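Local coordinates for protein apical membrane antigen AMA1 (Toxoplasma gondii ME49, PDB 4YIV) that plays an essential part in host cell invasion as a microneme protein of the moving junction between parasite and host membranes, at residues Q69-R73 and P74-N78; K91-N95 and P96-G100; Q231-R234 and G235-F238. All blocks are in the same frame, centred on the assembly; numbering follows the deposited sequence.

Overall arrangement
From the N terminus, AMA1 meets its three contacts in series, none enclosing another, each a case of a chain bend fixed over very few residues. After strand 65-68, contact 1 (69-73 with 74-78) closes a tight turn in the loop that leads to helix 87-93. Contact 2 (91-95 with 96-100) then turns the chain off the end of that helix. These two touch, their centres 9 Å apart: Y76 OH bonds to P96 O and Q70 NE2 to G99 O, which joins the two turns. Contact 3 (231-234 with 235-238) lies across the chain's centre, about 39 Å from contact 1 between centres, at a corner linking two antiparallel sheets.

Contact 1 (Q69-R73 and P74-N78); sequences QQPDR and PPYRN
Hydrogen bonds hold Q70 and N78 together from both directions. N78 OD1 takes the backbone N of Q70 at 2.8 Å through a lone pair in its carbonyl plane, and N78 ND2 reaches Q70 O, 3.2 Å away, from above that carbonyl's plane; the pair fixes the N78 amide. The Q70 amide is held by OE1, which receives N78 N at 3.0 Å nearly end-on, and by NE2, bonded to G99 O and L97 O. Y76 N to R73 O at 2.8 Å closes a type VI beta turn, its P74-P75 peptide cis.

Apolar packing centres on the Y76 ring. P71 CD sits over the middle of one face in a CH-pi contact, 3.7 Å from the centroid, and Q70 CB leans against CD1.

Among charged groups, R73 reaches across the turn. Chi1 (57°) puts CG between backbone N and carbonyl carbon, the extended chain runs alongside Y76, and NH1 makes a bent bond (133°) to P74 O. The ring's CD2-CE2 edge lies over one guanidinium face, toward its rim, planes nearly perpendicular. A water accepts from R73 NH2 and donates to Y76 OH, which also bonds P96 O.

The turn lies between strand 65-68 and helix 87-93, where P75 and Y76 rest on S93.

Contact 2 (K91-N95 and P96-G100); sequences KQSGN and PLPGG
S93, the last residue of helix 87-93, meets P98 where the chain returns beside the helix end. Its CB lies 3.9 Å from P98 CG, an apolar touch at the side of the proline ring. One bond further out, OG stands 3.3 Å from P98 CD and at the same separation from CG, so the hydroxyl rests against that edge of the pyrrolidine by packing alone. The torsion that places it there (chi1 67°) sets OG between the backbone N and the carbonyl carbon. From that position OG has two carbonyl acceptors within hydrogen-bonding range, G94 O at 2.8 Å, met on a lone pair in its carbonyl plane, and Y90 O within the helix; its one proton must be shared or alternate between them.

Past S93 the backbone leaves helical geometry at G94, whose phi is +69°, a value that glycine accommodates readily. The cis peptide between N95 and P96 then folds the chain sharply, leaving G94 O and P96 O 2.9 Å apart. Two acceptors this close would be expected to repel each other; the hydroxyl of Y76, bonded to P96 O and only weakly to G94 O, probably offsets part of this repulsion. N95 turns its OD1 back to Y90 OH. The whole is a helix C-terminus ended by a glycine of positive phi and followed at once by a cis-proline turn.

Contact 3 (Q231-R234 and G235-F238); sequences QALR and GYRF
L233 lays its CD2 methyl against Y236, 4.0 Å from CB, and the same methyl also touches F238, 4.3 Å from CE1. One branch of the leucine therefore serves two aromatic residues on the far side of the corner. Its placement follows from chi1 (172°), which swings CG opposite the backbone N and beside the carbonyl carbon. The side chains of L233 and Y236 pass at a slant, with CD2 of the leucine closest to CB of the tyrosine. Near the ring's plane, at its edge, R234 O comes within 3.5 Å of Y236 CD2.

Between these residues the chain bends at G235, with phi at +85°, a backbone angle that suits a glycine. The bend separates strand 233-234, at the margin of one five-stranded antiparallel sheet, from strand 236-242, the central strand of a three-stranded one. L323 of strand 322-326 packs against L233, Y236 and F238 together, and F27 adds an edge-to-face contact with the F238 ring.

Two polar side chains are paired outside the corner: Y236 OH with I393 O, and R237 in a salt bridge with D326 of strand 322-326. G235 has backbone hydrogen bonds with D326 and A329, and L233 with S331. The course of the corner is thus probably set by the backbone, while the L233 contact across it adds apolar packing.

Contact 1 (Q69-R73 and P74-N78)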
loop_
_atom_site.group_PDB
_atom_site.type_symbol
_atom_site.label_atom_id
_atom_site.label_comp_id
_atom_site.label_asym_id
_atom_site.label_seq_id
_atom_site.Cartn_x
_atom_site.Cartn_y
_atom_site.Cartn_z
ATOM N N GLN A 69 18.631 -3.821 -8.820
ATOM C CA GLN A 69 19.871 -3.166 -9.286
ATOM C C GLN A 69 20.857 -4.200 -9.863
ATOM O O GLN A 69 22.025 -4.274 -9.459
ATOM C CB GLN A 69 20.513 -2.379 -8.136
ATOM C CG GLN A 69 19.704 -1.138 -7.629
ATOM C CD GLN A 69 19.577 -0.022 -8.659
ATOM O OE1 GLN A 69 20.439 0.162 -9.529
ATOM N NE2 GLN A 69 18.492 0.735 -8.561
ATOM N N GLN A 70 20.350 -5.055 -10.745
ATOM C CA GLN A 70 21.172 -6.028 -11.443
ATOM C C GLN A 70 21.974 -5.292 -12.518
ATOM O O GLN A 70 21.601 -4.190 -12.907
ATOM C CB GLN A 70 20.307 -7.108 -12.104
ATOM C CG GLN A 70 19.610 -8.070 -11.082
ATOM C CD GLN A 70 18.520 -8.892 -11.724
ATOM O OE1 GLN A 70 17.890 -8.451 -12.680
ATOM N NE2 GLN A 70 18.308 -10.103 -11.220
ATOM N N PRO A 71 23.048 -5.917 -13.015
ATOM C CA PRO A 71 23.779 -5.384 -14.171
ATOM C C PRO A 71 22.839 -5.126 -15.331
ATOM O O PRO A 71 21.926 -5.934 -15.553
ATOM C CB PRO A 71 24.766 -6.505 -14.524
ATOM C CG PRO A 71 24.973 -7.238 -13.248
ATOM C CD PRO A 71 23.634 -7.180 -12.531
ATOM N N ASP A 72 23.074 -4.052 -16.083
ATOM C CA ASP A 72 22.216 -3.717 -17.225
ATOM C C ASP A 72 22.676 -4.401 -18.490
ATOM O O ASP A 72 23.207 -3.758 -19.401
ATOM C CB ASP A 72 22.178 -2.212 -17.463
ATOM C CG ASP A 72 21.487 -1.459 -16.349
ATOM O OD1 ASP A 72 20.501 -1.992 -15.784
ATOM O OD2 ASP A 72 21.935 -0.331 -16.037
ATOM N N ARG A 73 22.461 -5.705 -18.545
ATOM C CA ARG A 73 22.910 -6.505 -19.661
ATOM C C ARG A 73 22.367 -7.924 -19.504
ATOM O O ARG A 73 22.036 -8.335 -18.388
ATOM C CB ARG A 73 24.430 -6.524 -19.705
ATOM C CG ARG A 73 25.009 -7.045 -18.417
ATOM C CD ARG A 73 26.461 -7.343 -18.542
ATOM N NE ARG A 73 27.041 -7.856 -17.302
ATOM C CZ ARG A 73 26.976 -9.124 -16.898
ATOM N NH1 ARG A 73 26.310 -10.043 -17.614
ATOM N NH2 ARG A 73 27.552 -9.469 -15.754
ATOM N N PRO A 74 22.294 -8.688 -20.610
ATOM C CA PRO A 74 21.895 -10.100 -20.489
ATOM C C PRO A 74 22.804 -10.817 -19.511
ATOM O O PRO A 74 23.987 -10.479 -19.458
ATOM C CB PRO A 74 22.065 -10.638 -21.903
ATOM C CG PRO A 74 21.900 -9.425 -22.792
ATOM C CD PRO A 74 22.465 -8.273 -22.018
ATOM N N PRO A 75 22.278 -11.781 -18.742
ATOM C CA PRO A 75 20.906 -12.289 -18.780
ATOM C C PRO A 75 19.944 -11.532 -17.851
ATOM O O PRO A 75 18.881 -12.054 -17.550
ATOM C CB PRO A 75 21.074 -13.732 -18.308
ATOM C CG PRO A 75 22.183 -13.658 -17.321
ATOM C CD PRO A 75 23.120 -12.580 -17.832
ATOM N N TYR A 76 20.299 -10.328 -17.445
ATOM C CA TYR A 76 19.583 -9.648 -16.372
ATOM C C TYR A 76 18.432 -8.807 -16.916
ATOM O O TYR A 76 18.609 -8.047 -17.867
ATOM C CB TYR A 76 20.548 -8.771 -15.552
ATOM C CG TYR A 76 21.581 -9.562 -14.816
ATOM C CD1 TYR A 76 21.290 -10.181 -13.608
ATOM C CD2 TYR A 76 22.856 -9.719 -15.331
ATOM C CE1 TYR A 76 22.250 -10.956 -12.916
ATOM C CE2 TYR A 76 23.810 -10.493 -14.674
ATOM C CZ TYR A 76 23.528 -11.097 -13.477
ATOM O OH TYR A 76 24.520 -11.833 -12.852
ATOM N N ARG A 77 17.260 -8.932 -16.287
ATOM C CA ARG A 77 16.060 -8.227 -16.730
ATOM C C ARG A 77 15.615 -7.083 -15.817
ATOM O O ARG A 77 14.785 -6.285 -16.220
ATOM C CB ARG A 77 14.917 -9.231 -16.886
ATOM C CG ARG A 77 15.173 -10.259 -17.999
ATOM C CD ARG A 77 14.691 -9.740 -19.336
ATOM N NE ARG A 77 14.647 -10.809 -20.329
ATOM C CZ ARG A 77 13.809 -11.843 -20.291
ATOM N NH1 ARG A 77 12.924 -11.964 -19.304
ATOM N NH2 ARG A 77 13.854 -12.765 -21.246
ATOM N N ASN A 78 16.201 -6.973 -14.625
ATOM C CA ASN A 78 15.797 -5.986 -13.623
ATOM C C ASN A 78 14.279 -5.896 -13.452
ATOM O O ASN A 78 13.686 -4.816 -13.453
ATOM C CB ASN A 78 16.390 -4.625 -13.974
ATOM C CG ASN A 78 17.829 -4.509 -13.497
ATOM O OD1 ASN A 78 18.096 -4.559 -12.298
ATOM N ND2 ASN A 78 18.766 -4.432 -14.432
HETATM O O HOH W 1 27.480 -11.800 -13.910
#

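Contact 2 (K91-N95 and P96-G100)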
loop_
_atom_site.group_PDB
_atom_site.type_symbol
_atom_site.label_atom_id
_atom_site.label_comp_id
_atom_site.label_asym_id
_atom_site.label_seq_id
_atom_site.Cartn_x
_atom_site.Cartn_y
_atom_site.Cartn_z
ATOM N N LYS A 91 24.522 -20.366 -12.417
ATOM C CA LYS A 91 25.851 -20.751 -12.882
ATOM C C LYS A 91 26.150 -20.053 -14.207
ATOM O O LYS A 91 27.243 -19.541 -14.379
ATOM C CB LYS A 91 25.984 -22.260 -13.015
ATOM C CG LYS A 91 26.818 -22.858 -11.887
ATOM C CD LYS A 91 26.323 -24.238 -11.480
ATOM C CE LYS A 91 26.882 -24.665 -10.127
ATOM N NZ LYS A 91 26.325 -25.990 -9.706
ATOM N N GLN A 92 25.175 -19.977 -15.110
ATOM C CA GLN A 92 25.380 -19.278 -16.386
ATOM C C GLN A 92 25.606 -17.773 -16.254
ATOM O O GLN A 92 26.308 -17.194 -17.065
ATOM C CB GLN A 92 24.193 -19.506 -17.321
ATOM C CG GLN A 92 24.141 -20.900 -17.904
ATOM C CD GLN A 92 22.882 -21.139 -18.723
ATOM O OE1 GLN A 92 22.093 -20.215 -18.966
ATOM N NE2 GLN A 92 22.684 -22.388 -19.148
ATOM N N SER A 93 24.999 -17.120 -15.265
ATOM C CA SER A 93 25.132 -15.675 -15.159
ATOM C C SER A 93 26.349 -15.262 -14.337
ATOM O O SER A 93 26.897 -14.179 -14.535
ATOM C CB SER A 93 23.862 -15.072 -14.533
ATOM O OG SER A 93 23.723 -15.482 -13.179
ATOM N N GLY A 94 26.743 -16.096 -13.384
ATOM C CA GLY A 94 27.652 -15.659 -12.327
ATOM C C GLY A 94 26.936 -14.670 -11.402
ATOM O O GLY A 94 25.710 -14.533 -11.494
ATOM N N ASN A 95 27.668 -13.997 -10.509
ATOM C CA ASN A 95 27.051 -13.069 -9.550
ATOM C C ASN A 95 26.662 -11.742 -10.207
ATOM O O ASN A 95 27.354 -11.280 -11.094
ATOM C CB ASN A 95 28.000 -12.778 -8.384
ATOM C CG ASN A 95 28.090 -13.907 -7.414
ATOM O OD1 ASN A 95 27.138 -14.649 -7.207
ATOM N ND2 ASN A 95 29.252 -14.052 -6.805
ATOM N N PRO A 96 25.567 -11.096 -9.755
ATOM C CA PRO A 96 24.606 -11.529 -8.738
ATOM C C PRO A 96 23.574 -12.502 -9.321
ATOM O O PRO A 96 23.554 -12.767 -10.532
ATOM C CB PRO A 96 23.950 -10.210 -8.316
ATOM C CG PRO A 96 23.862 -9.438 -9.577
ATOM C CD PRO A 96 25.174 -9.788 -10.320
ATOM N N LEU A 97 22.742 -13.045 -8.447
ATOM C CA LEU A 97 21.617 -13.863 -8.868
ATOM C C LEU A 97 20.868 -13.154 -9.974
ATOM O O LEU A 97 20.604 -11.950 -9.882
ATOM C CB LEU A 97 20.682 -14.136 -7.687
ATOM C CG LEU A 97 21.266 -15.023 -6.593
ATOM C CD1 LEU A 97 20.518 -14.782 -5.299
ATOM C CD2 LEU A 97 21.198 -16.491 -6.999
ATOM N N PRO A 98 20.560 -13.873 -11.060
ATOM C CA PRO A 98 19.712 -13.268 -12.074
ATOM C C PRO A 98 18.216 -13.475 -11.706
ATOM O O PRO A 98 17.897 -13.892 -10.585
ATOM C CB PRO A 98 20.102 -14.036 -13.348
ATOM C CG PRO A 98 20.425 -15.429 -12.828
ATOM C CD PRO A 98 20.967 -15.249 -11.417
ATOM N N GLY A 99 17.328 -13.177 -12.637
ATOM C CA GLY A 99 15.906 -13.464 -12.450
ATOM C C GLY A 99 15.233 -12.463 -11.514
ATOM O O GLY A 99 15.693 -11.320 -11.352
ATOM N N GLY A 100 14.127 -12.885 -10.896
ATOM C CA GLY A 100 13.390 -12.009 -9.999
ATOM C C GLY A 100 12.922 -12.736 -8.763
ATOM O O GLY A 100 13.633 -13.599 -8.208
#

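Contact 3 (Q231-R234 and G235-F238)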
loop_
_atom_site.group_PDB
_atom_site.type_symbol
_atom_site.label_atom_id
_atom_site.label_comp_id
_atom_site.label_asym_id
_atom_site.label_seq_id
_atom_site.Cartn_x
_atom_site.Cartn_y
_atom_site.Cartn_z
ATOM N N GLN A 231 -8.047 4.228 -2.715
ATOM C CA GLN A 231 -7.949 5.340 -3.658
ATOM C C GLN A 231 -7.599 6.692 -3.017
ATOM O O GLN A 231 -7.868 6.942 -1.838
ATOM C CB GLN A 231 -9.272 5.491 -4.412
ATOM C CG GLN A 231 -9.322 4.716 -5.732
ATOM C CD GLN A 231 -9.108 3.226 -5.545
ATOM O OE1 GLN A 231 -8.055 2.667 -5.879
ATOM N NE2 GLN A 231 -10.101 2.582 -4.981
ATOM N N ALA A 232 -6.974 7.542 -3.810
ATOM C CA ALA A 232 -6.784 8.957 -3.466
ATOM C C ALA A 232 -8.149 9.624 -3.191
ATOM O O ALA A 232 -9.195 9.183 -3.684
ATOM C CB ALA A 232 -6.068 9.663 -4.581
ATOM N N LEU A 233 -8.139 10.667 -2.384
ATOM C CA LEU A 233 -9.370 11.369 -2.023
ATOM C C LEU A 233 -9.303 12.795 -2.538
ATOM O O LEU A 233 -8.568 13.636 -2.017
ATOM C CB LEU A 233 -9.585 11.343 -0.501
ATOM C CG LEU A 233 -10.732 12.182 0.082
ATOM C CD1 LEU A 233 -12.062 11.601 -0.313
ATOM C CD2 LEU A 233 -10.649 12.258 1.595
ATOM N N ARG A 234 -10.095 13.062 -3.571
ATOM C CA ARG A 234 -10.053 14.338 -4.263
ATOM C C ARG A 234 -10.892 15.355 -3.514
ATOM O O ARG A 234 -11.963 15.006 -3.024
ATOM C CB ARG A 234 -10.574 14.182 -5.707
ATOM C CG ARG A 234 -10.455 15.432 -6.546
ATOM C CD ARG A 234 -10.741 15.160 -8.017
ATOM N NE ARG A 234 -12.082 14.619 -8.215
ATOM C CZ ARG A 234 -13.155 15.335 -8.552
ATOM N NH1 ARG A 234 -13.067 16.647 -8.754
ATOM N NH2 ARG A 234 -14.327 14.727 -8.693
ATOM N N GLY A 235 -10.404 16.594 -3.417
ATOM C CA GLY A 235 -11.205 17.714 -2.932
ATOM C C GLY A 235 -11.259 17.908 -1.428
ATOM O O GLY A 235 -12.067 18.684 -0.905
ATOM N N TYR A 236 -10.383 17.220 -0.709
ATOM C CA TYR A 236 -10.355 17.330 0.746
ATOM C C TYR A 236 -8.907 17.210 1.225
ATOM O O TYR A 236 -8.127 16.482 0.601
ATOM C CB TYR A 236 -11.199 16.246 1.406
ATOM C CG TYR A 236 -12.703 16.365 1.194
ATOM C CD1 TYR A 236 -13.506 17.089 2.077
ATOM C CD2 TYR A 236 -13.318 15.720 0.135
ATOM C CE1 TYR A 236 -14.893 17.175 1.883
ATOM C CE2 TYR A 236 -14.691 15.800 -0.061
ATOM C CZ TYR A 236 -15.471 16.529 0.810
ATOM O OH TYR A 236 -16.830 16.595 0.593
ATOM N N ARG A 237 -8.579 17.948 2.294
ATOM C CA ARG A 237 -7.330 17.792 3.063
ATOM C C ARG A 237 -7.571 16.971 4.298
ATOM O O ARG A 237 -8.535 17.217 5.035
ATOM C CB ARG A 237 -6.775 19.138 3.504
ATOM C CG ARG A 237 -6.496 20.097 2.412
ATOM C CD ARG A 237 -5.997 21.421 3.014
ATOM N NE ARG A 237 -5.689 22.410 1.988
ATOM C CZ ARG A 237 -5.036 23.537 2.214
ATOM N NH1 ARG A 237 -4.809 24.362 1.211
ATOM N NH2 ARG A 237 -4.584 23.815 3.432
ATOM N N PHE A 238 -6.694 15.999 4.542
ATOM C CA PHE A 238 -6.725 15.254 5.774
ATOM C C PHE A 238 -6.528 16.236 6.928
ATOM O O PHE A 238 -5.806 17.223 6.789
ATOM C CB PHE A 238 -5.613 14.189 5.820
ATOM C CG PHE A 238 -5.870 12.965 5.000
ATOM C CD1 PHE A 238 -7.144 12.447 4.837
ATOM C CD2 PHE A 238 -4.798 12.298 4.414
ATOM C CE1 PHE A 238 -7.344 11.290 4.107
ATOM C CE2 PHE A 238 -4.999 11.133 3.665
ATOM C CZ PHE A 238 -6.258 10.628 3.519
#